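Local coordinates for protein putative aldolase (Bacteroides vulgatus ATCC 8482, PDB 3DXI) that is of unknown specific function but is a putative aldolase of the HMGL-like kind, built as a closed eight-stranded beta/alpha (TIM) barrel, at residues Ala217-Met222 against Thr256-Leu261; Thr9-Gly14 against Gly190-Asp195. All coordinates share one frame; numbering follows the deposited sequence.

Interaction 1 of 2, residues Ala217-Met222 against Thr256-Leu261; sequences ATITGM and TTFTPL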
loop_
_atom_site.group_PDB
_atom_site.type_symbol
_atom_site.label_atom_id
_atom_site.label_comp_id
_atom_site.label_asym_id
_atom_site.label_seq_id
_atom_site.Cartn_x
_atom_site.Cartn_y
_atom_site.Cartn_z
ATOM N N ALA A 217 5.709 12.056 -6.141
ATOM C CA ALA A 217 4.609 11.115 -6.340
ATOM C C ALA A 217 4.121 11.274 -7.775
ATOM O O ALA A 217 4.556 12.183 -8.475
ATOM C CB ALA A 217 3.481 11.395 -5.355
ATOM N N THR A 218 3.239 10.380 -8.218
ATOM C CA THR A 218 2.690 10.444 -9.568
ATOM C C THR A 218 1.225 10.008 -9.544
ATOM O O THR A 218 0.808 9.280 -8.643
ATOM C CB THR A 218 3.468 9.524 -10.549
ATOM O OG1 THR A 218 3.344 8.157 -10.136
ATOM C CG2 THR A 218 4.945 9.906 -10.585
ATOM N N ILE A 219 0.448 10.464 -10.525
ATOM C CA ILE A 219 -0.967 10.112 -10.619
ATOM C C ILE A 219 -1.104 8.601 -10.868
ATOM O O ILE A 219 -0.563 8.064 -11.836
ATOM C CB ILE A 219 -1.656 10.919 -11.746
ATOM C CG1 ILE A 219 -1.607 12.417 -11.410
ATOM C CG2 ILE A 219 -3.094 10.449 -11.936
ATOM C CD1 ILE A 219 -2.281 12.792 -10.093
ATOM N N THR A 220 -1.837 7.946 -9.968
ATOM C CA THR A 220 -2.075 6.499 -9.946
ATOM C C THR A 220 -0.791 5.717 -9.695
ATOM O O THR A 220 -0.752 4.507 -9.893
ATOM C CB THR A 220 -2.756 5.949 -11.242
ATOM O OG1 THR A 220 -1.873 6.078 -12.357
ATOM C CG2 THR A 220 -4.055 6.695 -11.536
ATOM N N GLY A 221 0.251 6.414 -9.239
ATOM C CA GLY A 221 1.526 5.766 -8.960
ATOM C C GLY A 221 2.268 5.329 -10.212
ATOM O O GLY A 221 3.245 4.583 -10.140
HETATM N N MSE A 222 1.804 5.799 -11.364
HETATM C CA MSE A 222 2.409 5.455 -12.649
HETATM C C MSE A 222 3.930 5.546 -12.598
HETATM O O MSE A 222 4.501 6.569 -12.209
HETATM C CB MSE A 222 1.868 6.369 -13.756
HETATM C CG MSE A 222 2.329 5.997 -15.162
HETATM SE SE MSE A 222 1.547 7.160 -16.511
HETATM C CE MSE A 222 1.765 6.044 -18.083
ATOM N N THR A 256 -8.990 9.592 -13.927
ATOM C CA THR A 256 -9.730 9.028 -15.053
ATOM C C THR A 256 -8.971 9.218 -16.364
ATOM O O THR A 256 -8.975 8.335 -17.215
ATOM C CB THR A 256 -11.128 9.670 -15.188
ATOM O OG1 THR A 256 -11.921 9.330 -14.045
ATOM C CG2 THR A 256 -11.825 9.174 -16.450
ATOM N N THR A 257 -8.320 10.367 -16.519
ATOM C CA THR A 257 -7.551 10.644 -17.723
ATOM C C THR A 257 -6.492 9.555 -17.939
ATOM O O THR A 257 -6.303 9.070 -19.056
ATOM C CB THR A 257 -6.840 12.019 -17.635
ATOM O OG1 THR A 257 -7.815 13.064 -17.571
ATOM C CG2 THR A 257 -5.966 12.251 -18.862
ATOM N N PHE A 258 -5.825 9.161 -16.854
ATOM C CA PHE A 258 -4.762 8.160 -16.911
ATOM C C PHE A 258 -5.219 6.714 -16.765
ATOM O O PHE A 258 -4.397 5.795 -16.818
ATOM C CB PHE A 258 -3.714 8.480 -15.841
ATOM C CG PHE A 258 -2.803 9.619 -16.211
ATOM C CD1 PHE A 258 -1.680 9.397 -17.005
ATOM C CD2 PHE A 258 -3.088 10.918 -15.805
ATOM C CE1 PHE A 258 -0.851 10.454 -17.390
ATOM C CE2 PHE A 258 -2.265 11.987 -16.183
ATOM C CZ PHE A 258 -1.146 11.754 -16.977
ATOM N N THR A 259 -6.526 6.506 -16.603
ATOM C CA THR A 259 -7.061 5.163 -16.424
ATOM C C THR A 259 -6.945 4.244 -17.643
ATOM O O THR A 259 -6.719 3.044 -17.487
ATOM C CB THR A 259 -8.512 5.234 -15.895
ATOM O OG1 THR A 259 -8.479 5.701 -14.538
ATOM C CG2 THR A 259 -9.192 3.867 -15.932
ATOM N N PRO A 260 -7.113 4.774 -18.868
ATOM C CA PRO A 260 -6.975 3.862 -20.011
ATOM C C PRO A 260 -5.561 3.271 -20.068
ATOM O O PRO A 260 -5.382 2.090 -20.354
ATOM C CB PRO A 260 -7.284 4.762 -21.206
ATOM C CG PRO A 260 -8.349 5.657 -20.658
ATOM C CD PRO A 260 -7.803 6.013 -19.276
ATOM N N LEU A 261 -4.555 4.094 -19.789
ATOM C CA LEU A 261 -3.173 3.619 -19.797
ATOM C C LEU A 261 -2.917 2.626 -18.663
ATOM O O LEU A 261 -2.180 1.652 -18.835
ATOM C CB LEU A 261 -2.209 4.799 -19.695
ATOM C CG LEU A 261 -2.079 5.598 -20.994
ATOM C CD1 LEU A 261 -1.370 6.914 -20.718
ATOM C CD2 LEU A 261 -1.326 4.768 -22.030
#
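Phe258, Ile219 and Met222 illustrate how a TIM barrel ties the loop after its last strand to an outer helix. Residues 217-222 leave the eighth strand, 214-217, while Phe258 and Leu261 lie on helix 248-265, which packs here with side chains alone: no hydrogen bond crosses between the two segments.

The apolar contacts centre on the phenyl ring. Its two ortho carbons meet different partners. Ile219 CG2 stands 3.9 Å from Phe258 CD2, and Met222 SE is 4.0 Å from Phe258 CD1. Ile219 reaches the ring with its short branch, CG2, whereas the longer branch through CG1 leads away, and Met33 and Met231 also touch this side chain. Met222, a selenomethionine, places CG anti to the backbone N (chi1 -174°) and continues extended, so that the selenium comes obliquely to the ring near CD1 and CE1, and the terminal methyl goes on toward the next turn. There, Met222 CE meets Leu261 CD1 at 4.2 Å. The Met-aromatic contact is oblique, with Met222 SE 5.0 Å from the Phe258 ring centroid and 60° off the ring normal. Both loop side chains cross Phe258 at about a right angle. Ile25 and Tyr29 of helix 23-34 pack on the same phenylalanine.

Hydrogen bonds shape the loop from within. Gly221 N donates to Thr218 O at 3.0 Å, closing a type II beta turn with Ile219 and Thr220 at its corners. A weak bond from Met222 N to Ile219 O, 3.3 Å long, overlaps it. Thr220 O is taken by Trp267 NE1, beyond the helix. The Thr218 hydroxyl reaches past the turn to the residue after it: Thr218 OG1 donates to Met222 O at 2.9 Å, somewhat out of the carbonyl plane, with a C=O...OG1 angle of 120°.

Interaction 2 of 2, residues Thr9-Gly14 against Gly190-Asp195; sequences TLRDGG and GFHGHD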
loop_
_atom_site.group_PDB
_atom_site.type_symbol
_atom_site.label_atom_id
_atom_site.label_comp_id
_atom_site.label_asym_id
_atom_site.label_seq_id
_atom_site.Cartn_x
_atom_site.Cartn_y
_atom_site.Cartn_z
ATOM N N THR A 9 4.638 12.367 -12.982
ATOM C CA THR A 9 3.887 11.404 -13.785
ATOM C C THR A 9 4.432 11.187 -15.202
ATOM O O THR A 9 4.760 10.061 -15.580
ATOM C CB THR A 9 2.398 11.824 -13.893
ATOM O OG1 THR A 9 1.854 12.017 -12.579
ATOM C CG2 THR A 9 1.595 10.755 -14.611
ATOM N N LEU A 10 4.533 12.257 -15.984
ATOM C CA LEU A 10 5.012 12.144 -17.367
ATOM C C LEU A 10 6.452 11.661 -17.527
ATOM O O LEU A 10 6.754 10.885 -18.438
ATOM C CB LEU A 10 4.850 13.484 -18.097
ATOM C CG LEU A 10 3.432 14.058 -18.174
ATOM C CD1 LEU A 10 3.444 15.330 -19.008
ATOM C CD2 LEU A 10 2.483 13.031 -18.785
ATOM N N ARG A 11 7.335 12.125 -16.648
ATOM C CA ARG A 11 8.745 11.753 -16.707
ATOM C C ARG A 11 8.973 10.301 -16.303
ATOM O O ARG A 11 9.690 9.557 -16.974
ATOM C CB ARG A 11 9.566 12.679 -15.795
ATOM C CG ARG A 11 11.084 12.503 -15.886
ATOM C CD ARG A 11 11.593 11.336 -15.045
ATOM N NE ARG A 11 11.482 11.588 -13.608
ATOM C CZ ARG A 11 11.869 10.730 -12.669
ATOM N NH1 ARG A 11 12.392 9.560 -13.009
ATOM N NH2 ARG A 11 11.743 11.043 -11.387
ATOM N N ASP A 12 8.347 9.904 -15.203
ATOM C CA ASP A 12 8.489 8.559 -14.672
ATOM C C ASP A 12 7.543 7.541 -15.297
ATOM O O ASP A 12 7.857 6.352 -15.360
ATOM C CB ASP A 12 8.285 8.609 -13.160
ATOM C CG ASP A 12 9.378 7.895 -12.402
ATOM O OD1 ASP A 12 10.474 7.688 -12.970
ATOM O OD2 ASP A 12 9.139 7.551 -11.228
ATOM N N GLY A 13 6.391 8.001 -15.767
ATOM C CA GLY A 13 5.438 7.087 -16.370
ATOM C C GLY A 13 5.628 6.884 -17.865
ATOM O O GLY A 13 5.062 5.952 -18.439
ATOM N N GLY A 14 6.426 7.753 -18.490
ATOM C CA GLY A 14 6.668 7.663 -19.921
ATOM C C GLY A 14 7.262 6.338 -20.371
ATOM O O GLY A 14 7.157 5.961 -21.535
ATOM N N GLY A 190 14.445 15.994 0.004
ATOM C CA GLY A 190 13.232 15.391 -0.521
ATOM C C GLY A 190 13.274 13.874 -0.454
ATOM O O GLY A 190 14.324 13.275 -0.191
ATOM N N PHE A 191 12.125 13.250 -0.696
ATOM C CA PHE A 191 12.007 11.800 -0.683
ATOM C C PHE A 191 11.178 11.326 -1.870
ATOM O O PHE A 191 10.121 11.893 -2.175
ATOM C CB PHE A 191 11.325 11.323 0.601
ATOM C CG PHE A 191 11.064 9.835 0.633
ATOM C CD1 PHE A 191 12.128 8.926 0.716
ATOM C CD2 PHE A 191 9.761 9.340 0.556
ATOM C CE1 PHE A 191 11.898 7.548 0.722
ATOM C CE2 PHE A 191 9.512 7.961 0.562
ATOM C CZ PHE A 191 10.583 7.059 0.646
ATOM N N HIS A 192 11.667 10.295 -2.545
ATOM C CA HIS A 192 10.953 9.711 -3.674
ATOM C C HIS A 192 10.840 8.221 -3.367
ATOM O O HIS A 192 11.797 7.463 -3.538
ATOM C CB HIS A 192 11.710 9.930 -4.988
ATOM C CG HIS A 192 10.984 9.410 -6.194
ATOM N ND1 HIS A 192 10.784 10.167 -7.328
ATOM C CD2 HIS A 192 10.428 8.201 -6.449
ATOM C CE1 HIS A 192 10.138 9.448 -8.229
ATOM N NE2 HIS A 192 9.910 8.250 -7.720
ATOM N N GLY A 193 9.671 7.805 -2.901
ATOM C CA GLY A 193 9.504 6.411 -2.559
ATOM C C GLY A 193 8.901 5.567 -3.657
ATOM O O GLY A 193 8.196 6.075 -4.532
ATOM N N HIS A 194 9.205 4.274 -3.633
ATOM C CA HIS A 194 8.631 3.350 -4.600
ATOM C C HIS A 194 7.647 2.480 -3.830
ATOM O O HIS A 194 7.763 2.333 -2.606
ATOM C CB HIS A 194 9.713 2.509 -5.268
ATOM C CG HIS A 194 10.463 3.247 -6.334
ATOM N ND1 HIS A 194 11.525 2.695 -7.016
ATOM C CD2 HIS A 194 10.297 4.490 -6.839
ATOM C CE1 HIS A 194 11.983 3.569 -7.894
ATOM N NE2 HIS A 194 11.255 4.667 -7.808
ATOM N N ASP A 195 6.684 1.905 -4.542
ATOM C CA ASP A 195 5.642 1.123 -3.899
ATOM C C ASP A 195 5.760 -0.397 -3.935
ATOM O O ASP A 195 4.748 -1.094 -3.834
ATOM C CB ASP A 195 4.285 1.549 -4.476
ATOM C CG ASP A 195 3.312 1.997 -3.404
ATOM O OD1 ASP A 195 3.773 2.518 -2.366
ATOM O OD2 ASP A 195 2.088 1.838 -3.601
HETATM O O HOH W 1 11.204 6.644 -10.219
#
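His192 swings its CG anti to the backbone N (chi1 -177°), carrying the imidazole from strand 189-192 toward Asp12, whose unstaggered chi1 of -131° turns its carboxylate to meet it. The two meet at the mouth of the TIM barrel, past the C-terminal ends of the first and seventh strands. His192-Gly193-His194 forms the HxH pattern of HMGL-like proteins, and in relatives such histidines, with an aspartate and an asparagine, commonly bind a metal; no metal is modelled here, and a water lies by Asp12 and His194, with Asn228 weakly bonded to Asp12 OD2.

Asp12 OD2 comes to the imidazole edge, near the ring plane, 3.7 Å from His192 NE2, with carboxylate and ring planes 84° apart. The water joins the two segments: it donates to Asp12 OD2 at 2.5 Å, a short length to be taken with caution, and is hydrogen-bonded to His194 NE2 at 3.1 Å. The His192 ring is held at its other nitrogen, ND1, by Asp216 OD2, which should limit its rotation.

Arg11 folds back at chi2 and chi3, setting one guanidinium face against its neighbour, with Asp12 CG 3.4 Å above that plane and offset toward the rim. Arg11 NE forms a salt bridge with Glu42, so two acids position the guanidinium. Arg11 NH2 then approaches His192 CE1 obliquely at 3.9 Å, while the salt bridge from Arg11 NH1 to Asp12 OD1, 2.7 Å long, steadies the carboxylate.

Both contacts sit at the C-terminal end of the same parallel barrel, their centres about 12 Å apart. Along the chain they come in series: 9-14 pairs with 190-195 before 217-222 pairs with 256-261, so the first, seventh and eighth strands all feed them. Helix 9-13 is the bridge. Thr9 OG1 takes a probable hydrogen bond from Ile219 N at 2.9 Å, and Phe258 CE1 packs on Thr9 CG2 at 3.7 Å. Interaction 2 is thus the polar inner layer, with its centre about 4 Å from the centre of the chain, against about 15 Å for interaction 1, the apolar layer farther out, where the short helix is backed by the loop after the eighth strand and helix 248-265.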